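PDB 5FCY: Red carotenoid protein (RCP) from Nostoc sp., which binds a carotenoid, here modelled as beta-carotene, and is probably a soluble carotenoid carrier with a part in cyanobacterial photoprotection. Local coordinates for residues 141-144 with 145-149; 64-67 with 68-72. All blocks are in the same frame, centred on the assembly; numbering follows the deposited sequence.

Interaction 1. Residues 141-144 with 145-149. With BCR (beta-carotene), chain B.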
ATOM      1  N   GLN A 141     -10.555  -5.601  11.854  1.00 44.39           N
ATOM      2  CA  GLN A 141     -11.137  -5.537  10.517  1.00 44.20           C
ATOM      3  C   GLN A 141     -10.284  -4.693   9.582  1.00 43.30           C
ATOM      4  O   GLN A 141     -10.202  -4.985   8.383  1.00 42.52           O
ATOM      5  CB  GLN A 141     -12.555  -4.971  10.580  1.00 46.56           C
ATOM      6  CG  GLN A 141     -13.563  -5.885  11.249  1.00 47.62           C
ATOM      7  CD  GLN A 141     -14.317  -5.191  12.363  1.00 49.01           C
ATOM      8  OE1 GLN A 141     -15.242  -4.415  12.116  1.00 48.45           O
ATOM      9  NE2 GLN A 141     -13.919  -5.461  13.601  1.00 49.63           N
ATOM     10  N   GLN A 142      -9.650  -3.643  10.106  1.00 43.40           N
ATOM     11  CA  GLN A 142      -8.732  -2.849   9.297  1.00 42.98           C
ATOM     12  C   GLN A 142      -7.550  -3.692   8.836  1.00 41.59           C
ATOM     13  O   GLN A 142      -7.194  -3.690   7.652  1.00 40.82           O
ATOM     14  CB  GLN A 142      -8.258  -1.635  10.095  1.00 43.58           C
ATOM     15  CG  GLN A 142      -9.378  -0.690  10.485  1.00 45.19           C
ATOM     16  CD  GLN A 142      -8.897   0.460  11.340  1.00 46.52           C
ATOM     17  OE1 GLN A 142      -7.731   0.517  11.726  1.00 46.85           O
ATOM     18  NE2 GLN A 142      -9.796   1.388  11.642  1.00 48.18           N
ATOM     19  N   ILE A 143      -6.929  -4.424   9.762  1.00 42.07           N
ATOM     20  CA  ILE A 143      -5.842  -5.331   9.395  1.00 41.27           C
ATOM     21  C   ILE A 143      -6.319  -6.315   8.335  1.00 40.34           C
ATOM     22  O   ILE A 143      -5.647  -6.545   7.325  1.00 39.78           O
ATOM     23  CB  ILE A 143      -5.310  -6.063  10.641  1.00 41.45           C
ATOM     24  CG1 ILE A 143      -4.794  -5.061  11.675  1.00 41.94           C
ATOM     25  CG2 ILE A 143      -4.189  -7.035  10.267  1.00 40.30           C
ATOM     26  CD1 ILE A 143      -4.759  -5.611  13.070  1.00 42.44           C
ATOM     27  N   THR A 144      -7.489  -6.915   8.557  1.00 41.10           N
ATOM     28  CA  THR A 144      -8.060  -7.814   7.560  1.00 41.11           C
ATOM     29  C   THR A 144      -8.256  -7.099   6.230  1.00 40.22           C
ATOM     30  O   THR A 144      -7.933  -7.642   5.168  1.00 39.64           O
ATOM     31  CB  THR A 144      -9.387  -8.378   8.069  1.00 41.10           C
ATOM     32  OG1 THR A 144      -9.179  -9.014   9.337  1.00 41.13           O
ATOM     33  CG2 THR A 144      -9.961  -9.392   7.090  1.00 41.38           C
ATOM     34  N   LEU A 145      -8.781  -5.873   6.272  1.00 40.93           N
ATOM     35  CA  LEU A 145      -8.943  -5.089   5.052  1.00 40.79           C
ATOM     36  C   LEU A 145      -7.604  -4.891   4.350  1.00 39.60           C
ATOM     37  O   LEU A 145      -7.477  -5.148   3.146  1.00 38.83           O
ATOM     38  CB  LEU A 145      -9.587  -3.742   5.389  1.00 40.85           C
ATOM     39  CG  LEU A 145      -9.580  -2.666   4.301  1.00 41.48           C
ATOM     40  CD1 LEU A 145     -10.288  -3.149   3.048  1.00 43.05           C
ATOM     41  CD2 LEU A 145     -10.223  -1.391   4.821  1.00 43.35           C
ATOM     42  N   PHE A 146      -6.590  -4.442   5.093  1.00 38.89           N
ATOM     43  CA  PHE A 146      -5.297  -4.141   4.486  1.00 38.62           C
ATOM     44  C   PHE A 146      -4.660  -5.390   3.892  1.00 38.33           C
ATOM     45  O   PHE A 146      -4.106  -5.347   2.787  1.00 37.12           O
ATOM     46  CB  PHE A 146      -4.366  -3.511   5.522  1.00 38.82           C
ATOM     47  CG  PHE A 146      -4.926  -2.276   6.177  1.00 39.73           C
ATOM     48  CD1 PHE A 146      -5.767  -1.424   5.482  1.00 39.84           C
ATOM     49  CD2 PHE A 146      -4.612  -1.971   7.491  1.00 40.36           C
ATOM     50  CE1 PHE A 146      -6.282  -0.293   6.083  1.00 40.53           C
ATOM     51  CE2 PHE A 146      -5.123  -0.840   8.097  1.00 41.28           C
ATOM     52  CZ  PHE A 146      -5.959  -0.002   7.393  1.00 41.72           C
ATOM     53  N   ARG A 147      -4.725  -6.512   4.612  1.00 38.76           N
ATOM     54  CA  ARG A 147      -4.147  -7.750   4.101  1.00 38.01           C
ATOM     55  C   ARG A 147      -4.780  -8.148   2.775  1.00 37.29           C
ATOM     56  O   ARG A 147      -4.077  -8.544   1.839  1.00 37.03           O
ATOM     57  CB  ARG A 147      -4.313  -8.869   5.129  1.00 39.67           C
ATOM     58  CG  ARG A 147      -3.463  -8.689   6.376  1.00 40.82           C
ATOM     59  CD  ARG A 147      -3.673  -9.815   7.380  1.00 42.85           C
ATOM     60  NE  ARG A 147      -3.409 -11.130   6.796  1.00 44.19           N
ATOM     61  CZ  ARG A 147      -4.336 -11.931   6.272  1.00 45.38           C
ATOM     62  NH1 ARG A 147      -5.615 -11.571   6.252  1.00 44.50           N
ATOM     63  NH2 ARG A 147      -3.982 -13.106   5.763  1.00 45.06           N
ATOM     64  N   ASP A 148      -6.107  -8.049   2.672  1.00 37.45           N
ATOM     65  CA  ASP A 148      -6.779  -8.425   1.432  1.00 37.46           C
ATOM     66  C   ASP A 148      -6.509  -7.422   0.319  1.00 37.00           C
ATOM     67  O   ASP A 148      -6.511  -7.791  -0.860  1.00 37.26           O
ATOM     68  CB  ASP A 148      -8.284  -8.557   1.663  1.00 38.02           C
ATOM     69  CG  ASP A 148      -8.625  -9.559   2.747  1.00 38.49           C
ATOM     70  OD1 ASP A 148      -7.851 -10.521   2.943  1.00 39.39           O
ATOM     71  OD2 ASP A 148      -9.670  -9.383   3.405  1.00 38.54           O
ATOM     72  N   TYR A 149      -6.278  -6.155   0.668  1.00 36.87           N
ATOM     73  CA  TYR A 149      -6.011  -5.141  -0.347  1.00 36.60           C
ATOM     74  C   TYR A 149      -4.637  -5.344  -0.981  1.00 36.37           C
ATOM     75  O   TYR A 149      -4.498  -5.292  -2.208  1.00 35.87           O
ATOM     76  CB  TYR A 149      -6.134  -3.745   0.270  1.00 36.75           C
ATOM     77  CG  TYR A 149      -5.613  -2.631  -0.605  1.00 36.11           C
ATOM     78  CD1 TYR A 149      -6.120  -2.425  -1.880  1.00 37.03           C
ATOM     79  CD2 TYR A 149      -4.622  -1.775  -0.150  1.00 36.69           C
ATOM     80  CE1 TYR A 149      -5.646  -1.408  -2.679  1.00 37.03           C
ATOM     81  CE2 TYR A 149      -4.142  -0.754  -0.942  1.00 36.64           C
ATOM     82  CZ  TYR A 149      -4.659  -0.575  -2.206  1.00 36.77           C
ATOM     83  OH  TYR A 149      -4.189   0.439  -3.005  1.00 36.51           O
TER
HETATM   84  C1  BCR B 201       3.159  10.688  -5.945  1.00 47.63           C
HETATM   85  C2  BCR B 201       2.592  12.018  -6.434  1.00 46.46           C
HETATM   86  C3  BCR B 201       1.155  11.935  -6.937  1.00 46.42           C
HETATM   87  C4  BCR B 201       0.349  10.899  -6.165  1.00 46.21           C
HETATM   88  C5  BCR B 201       1.029  10.579  -4.857  1.00 47.04           C
HETATM   89  C6  BCR B 201       2.257  10.065  -4.896  1.00 46.71           C
HETATM   90  C7  BCR B 201       2.775   8.972  -4.008  1.00 46.24           C
HETATM   91  C8  BCR B 201       2.092   8.320  -3.044  1.00 46.34           C
HETATM   92  C9  BCR B 201       2.721   7.239  -2.227  1.00 45.73           C
HETATM   93  C10 BCR B 201       1.996   6.656  -1.237  1.00 44.88           C
HETATM   94  C11 BCR B 201       2.479   5.576  -0.356  1.00 45.38           C
HETATM   95  C33 BCR B 201       0.324  10.911  -3.585  1.00 48.18           C
HETATM   96  C31 BCR B 201       4.563  10.962  -5.409  1.00 48.20           C
HETATM   97  C32 BCR B 201       3.224   9.744  -7.133  1.00 48.49           C
HETATM   98  C34 BCR B 201       4.142   6.847  -2.537  1.00 45.94           C
HETATM   99  C12 BCR B 201       1.669   5.056   0.581  1.00 45.32           C
HETATM  100  C13 BCR B 201       2.091   3.961   1.493  1.00 45.46           C
HETATM  101  C14 BCR B 201       1.207   3.499   2.418  1.00 44.90           C
HETATM  102  C15 BCR B 201       1.481   2.420   3.379  1.00 44.04           C
HETATM  103  C16 BCR B 201       0.567   2.027   4.280  1.00 44.19           C
HETATM  104  C17 BCR B 201       0.897   0.943   5.218  1.00 44.43           C
HETATM  105  C18 BCR B 201       0.060   0.478   6.167  1.00 44.65           C
HETATM  106  C19 BCR B 201       0.549  -0.635   7.024  1.00 44.35           C
HETATM  107  C20 BCR B 201      -0.192  -1.253   7.952  1.00 44.61           C
HETATM  108  C21 BCR B 201       0.386  -2.351   8.742  1.00 44.99           C
HETATM  109  C22 BCR B 201      -0.291  -2.993   9.713  1.00 44.69           C
HETATM  110  C23 BCR B 201       0.416  -4.071  10.461  1.00 45.32           C
HETATM  111  C24 BCR B 201      -0.115  -4.700  11.518  1.00 46.00           C
HETATM  112  C25 BCR B 201       0.588  -5.768  12.288  1.00 47.62           C
HETATM  113  C26 BCR B 201       1.840  -6.158  12.044  1.00 47.67           C
HETATM  114  C27 BCR B 201       2.091  -7.607  11.698  1.00 47.13           C
HETATM  115  C28 BCR B 201       0.998  -8.465  12.321  1.00 47.13           C
HETATM  116  C29 BCR B 201       0.508  -7.867  13.635  1.00 46.08           C
HETATM  117  C30 BCR B 201      -0.104  -6.482  13.430  1.00 46.68           C
HETATM  118  C35 BCR B 201       3.480   3.409   1.329  1.00 45.98           C
HETATM  119  C36 BCR B 201      -1.305   1.090   6.317  1.00 45.66           C
HETATM  120  C37 BCR B 201      -1.703  -2.564  10.000  1.00 44.79           C
HETATM  121  C38 BCR B 201       3.008  -5.217  12.205  1.00 47.33           C
HETATM  122  C39 BCR B 201       0.079  -5.638  14.683  1.00 46.53           C
HETATM  123  C40 BCR B 201      -1.595  -6.655  13.162  1.00 45.95           C
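Gln142 O accepts the backbone N-H of Phe146 at 2.7 Å, N to O, and also lies beneath the Phe146 ring. The bond is nearly straight, with an N-H...O angle of 164°. The same oxygen sits 3.0 Å from the ring plane, over one face and displaced toward the rim. Phe146 CG is anti to its own carbonyl carbon (chi1 -56°). This turns the ring back along the helix over the residue one turn earlier. Gln142 CB adds to the contact at 3.8 Å from Phe146 CE2.

Three more i to i+4 backbone bonds join 141-144 to 145-149 in this stretch of alpha helix. Leu145 N bonds to Gln141 O, Arg147 N to Ile143 O, and Asp148 N to Thr144 O. Ile143 and Arg147 cross obliquely, with Ile143 CG2 4.0 Å from Arg147 CD. Thr144 and Asp148 lie side by side and point the same way. The Thr144 hydroxyl, OG1, is hydrogen-bonded to Glu140 O, so it is tied to its own helix.

Ile143 and Phe146 are part of the beta-carotene pocket. Ile143 reaches one terminal ring of the carotenoid: its CD1 is 3.3 Å from C40, a methyl of the geminal pair. Phe146 presents its ring edge to the polyene, with CD2 3.9 Å from the methyl C37. Both contacts are apolar, as suits a hydrocarbon ligand.

Gln142 and Tyr149 carry polar ends to other parts of the chain: Gln142 NE2 makes a weak bond to Ile134 O, and Tyr149 OH bonds to Gln26. Helix 139-150 packs against helix 9-19 through Thr144, Leu145 and Asp148. Phe146 and Arg147 meet Leu99 of helix 95-110, where Arg147 also forms a salt bridge with Asp95.

Interaction 2. Residues 64-67 with 68-72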
ATOM      1  N   LYS A  64      14.631   0.966  -1.511  1.00 56.07           N
ATOM      2  CA  LYS A  64      15.362   2.192  -1.222  1.00 57.66           C
ATOM      3  C   LYS A  64      16.722   2.230  -1.903  1.00 58.73           C
ATOM      4  O   LYS A  64      17.348   3.294  -1.941  1.00 59.25           O
ATOM      5  CB  LYS A  64      15.518   2.367   0.291  1.00 57.67           C
ATOM      6  CG  LYS A  64      16.541   1.454   0.949  1.00 57.78           C
ATOM      7  CD  LYS A  64      16.223   1.268   2.430  1.00 57.51           C
ATOM      8  CE  LYS A  64      17.476   1.047   3.266  1.00 60.76           C
ATOM      9  NZ  LYS A  64      18.237   2.312   3.496  1.00 62.61           N
ATOM     10  N   GLU A  65      17.187   1.104  -2.447  1.00 58.92           N
ATOM     11  CA  GLU A  65      18.413   1.079  -3.233  1.00 60.16           C
ATOM     12  C   GLU A  65      18.215   1.617  -4.644  1.00 60.49           C
ATOM     13  O   GLU A  65      19.195   1.743  -5.384  1.00 60.90           O
ATOM     14  CB  GLU A  65      18.953  -0.353  -3.298  1.00 60.44           C
ATOM     15  CG  GLU A  65      20.384  -0.469  -3.789  1.00 63.28           C
ATOM     16  CD  GLU A  65      20.875  -1.901  -3.783  1.00 65.09           C
ATOM     17  OE1 GLU A  65      20.069  -2.801  -3.460  1.00 63.40           O
ATOM     18  OE2 GLU A  65      22.062  -2.129  -4.100  1.00 66.07           O
ATOM     19  N   LEU A  66      16.982   1.931  -5.031  1.00 60.26           N
ATOM     20  CA  LEU A  66      16.696   2.492  -6.341  1.00 60.96           C
ATOM     21  C   LEU A  66      16.653   4.015  -6.271  1.00 61.62           C
ATOM     22  O   LEU A  66      16.762   4.623  -5.203  1.00 61.38           O
ATOM     23  CB  LEU A  66      15.364   1.963  -6.876  1.00 60.07           C
ATOM     24  CG  LEU A  66      15.215   0.450  -7.029  1.00 59.76           C
ATOM     25  CD1 LEU A  66      13.793   0.109  -7.443  1.00 58.82           C
ATOM     26  CD2 LEU A  66      16.213  -0.099  -8.037  1.00 59.61           C
ATOM     27  N   ASN A  67      16.492   4.634  -7.437  1.00 62.62           N
ATOM     28  CA  ASN A  67      16.271   6.069  -7.493  1.00 63.16           C
ATOM     29  C   ASN A  67      14.848   6.397  -7.062  1.00 61.47           C
ATOM     30  O   ASN A  67      13.924   5.597  -7.227  1.00 60.54           O
ATOM     31  CB  ASN A  67      16.530   6.601  -8.901  1.00 64.13           C
ATOM     32  CG  ASN A  67      17.995   6.543  -9.282  1.00 64.58           C
ATOM     33  OD1 ASN A  67      18.870   6.493  -8.415  1.00 64.07           O
ATOM     34  ND2 ASN A  67      18.274   6.558 -10.581  1.00 63.32           N
ATOM     35  N   HIS A  68      14.680   7.597  -6.503  1.00 61.21           N
ATOM     36  CA  HIS A  68      13.385   7.985  -5.956  1.00 60.66           C
ATOM     37  C   HIS A  68      12.272   7.784  -6.975  1.00 59.93           C
ATOM     38  O   HIS A  68      11.153   7.401  -6.615  1.00 58.95           O
ATOM     39  CB  HIS A  68      13.435   9.440  -5.492  1.00 60.71           C
ATOM     40  CG  HIS A  68      14.533   9.723  -4.514  1.00 61.43           C
ATOM     41  ND1 HIS A  68      15.385  10.798  -4.642  1.00 59.95           N
ATOM     42  CD2 HIS A  68      14.918   9.069  -3.394  1.00 62.15           C
ATOM     43  CE1 HIS A  68      16.248  10.795  -3.641  1.00 61.03           C
ATOM     44  NE2 HIS A  68      15.987   9.756  -2.869  1.00 63.68           N
ATOM     45  N   GLU A  69      12.562   8.027  -8.254  1.00 59.99           N
ATOM     46  CA  GLU A  69      11.545   7.841  -9.285  1.00 58.73           C
ATOM     47  C   GLU A  69      11.158   6.374  -9.412  1.00 57.36           C
ATOM     48  O   GLU A  69       9.968   6.035  -9.445  1.00 55.76           O
ATOM     49  CB  GLU A  69      12.045   8.382 -10.625  1.00 58.80           C
ATOM     50  CG  GLU A  69      11.318   9.636 -11.075  1.00 56.32           C
ATOM     51  CD  GLU A  69       9.864   9.379 -11.402  1.00 55.06           C
ATOM     52  OE1 GLU A  69       9.589   8.561 -12.304  1.00 55.44           O
ATOM     53  OE2 GLU A  69       8.994   9.991 -10.746  1.00 54.48           O
ATOM     54  N   GLN A  70      12.151   5.487  -9.481  1.00 58.88           N
ATOM     55  CA  GLN A  70      11.860   4.062  -9.596  1.00 58.24           C
ATOM     56  C   GLN A  70      11.123   3.542  -8.370  1.00 55.63           C
ATOM     57  O   GLN A  70      10.287   2.639  -8.486  1.00 53.09           O
ATOM     58  CB  GLN A  70      13.158   3.287  -9.815  1.00 60.26           C
ATOM     59  CG  GLN A  70      13.834   3.602 -11.136  1.00 60.68           C
ATOM     60  CD  GLN A  70      15.322   3.330 -11.103  1.00 61.28           C
ATOM     61  OE1 GLN A  70      16.130   4.255 -11.079  1.00 62.31           O
ATOM     62  NE2 GLN A  70      15.692   2.053 -11.102  1.00 59.61           N
ATOM     63  N   GLN A  71      11.419   4.094  -7.189  1.00 56.33           N
ATOM     64  CA  GLN A  71      10.662   3.742  -5.992  1.00 54.41           C
ATOM     65  C   GLN A  71       9.170   3.945  -6.217  1.00 51.07           C
ATOM     66  O   GLN A  71       8.349   3.117  -5.805  1.00 48.18           O
ATOM     67  CB  GLN A  71      11.134   4.580  -4.803  1.00 55.97           C
ATOM     68  CG  GLN A  71      12.603   4.403  -4.455  1.00 57.92           C
ATOM     69  CD  GLN A  71      13.037   5.277  -3.295  1.00 58.89           C
ATOM     70  OE1 GLN A  71      12.292   6.150  -2.847  1.00 58.22           O
ATOM     71  NE2 GLN A  71      14.248   5.046  -2.799  1.00 59.40           N
ATOM     72  N   LEU A  72       8.803   5.044  -6.873  1.00 51.86           N
ATOM     73  CA  LEU A  72       7.399   5.303  -7.164  1.00 49.67           C
ATOM     74  C   LEU A  72       6.851   4.292  -8.161  1.00 47.87           C
ATOM     75  O   LEU A  72       5.749   3.760  -7.982  1.00 46.34           O
ATOM     76  CB  LEU A  72       7.231   6.720  -7.707  1.00 49.54           C
ATOM     77  CG  LEU A  72       5.862   6.983  -8.331  1.00 47.70           C
ATOM     78  CD1 LEU A  72       4.779   6.688  -7.310  1.00 46.54           C
ATOM     79  CD2 LEU A  72       5.760   8.403  -8.843  1.00 48.49           C
TER
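Leu66 and Gln70 cross at about a right angle where the chain turns into helix 68-79. Leu66 CB is 3.9 Å from Gln70 CB, and Leu66 CD2 lies 3.8 Å from Gln70 NE2. The leucine thus packs against both the base and the amide end of the glutamine.

Asn67 and Gln70 are set differently. They lie side by side and point the same way, but their amide planes stand 89° apart. Asn67 ND2 is 3.2 Å from Gln70 OE1.

Asn67 is the N-cap of helix 68-79, at the end of the short link from helix 53-64. Its side chain makes no capping bond. Its main chain opens the helix instead: Gln71 N gives its hydrogen to Asn67 O at 2.9 Å, with an N-H...O angle of 163°.

Gln71 turns back along the link. Its CG is anti to its own carbonyl carbon (chi1 -60°), and the chain beyond is extended. Gln71 CG therefore passes 3.3 Å from Asn67 O, and the amide lies near the end of the preceding helix. Gln71 NE2 is 3.4 Å from Lys64 CA. Gln71 OE1 accepts a hydrogen bond from Val115 N, and lies in the plane of the His68 ring, at its edge. With an alanine here the amide is gone, so Val115 N would probably lose its acceptor and a gap would open beside Lys64.

Lys64 and Gln71 also touch Ile114, while His68 touches Val115, so the 113-115 loop covers this side of the turn. Gln70 and Asn67 lie at the protein surface.

How the interactions relate
Interactions 1 and 2 lie on opposite sides of the chain's centre. Their centres are 26 Å apart, and their nearest atoms are about 12 Å apart, so they do not touch. Beta-carotene is what they share. In 141-149, Ile143 and Phe146 meet one end of the carotenoid, at a terminal ring and the adjoining polyene. Interaction 2 reaches the other end only through Leu72, whose CD1 is 3.4 Å from C32, a methyl of the second terminal ring. The nearest atoms of the Glu69 side chain and the ligand are about 7 Å apart. Interaction 1 is thus within a pocket-lining helix, whereas interaction 2 is a surface helix start that leads into one.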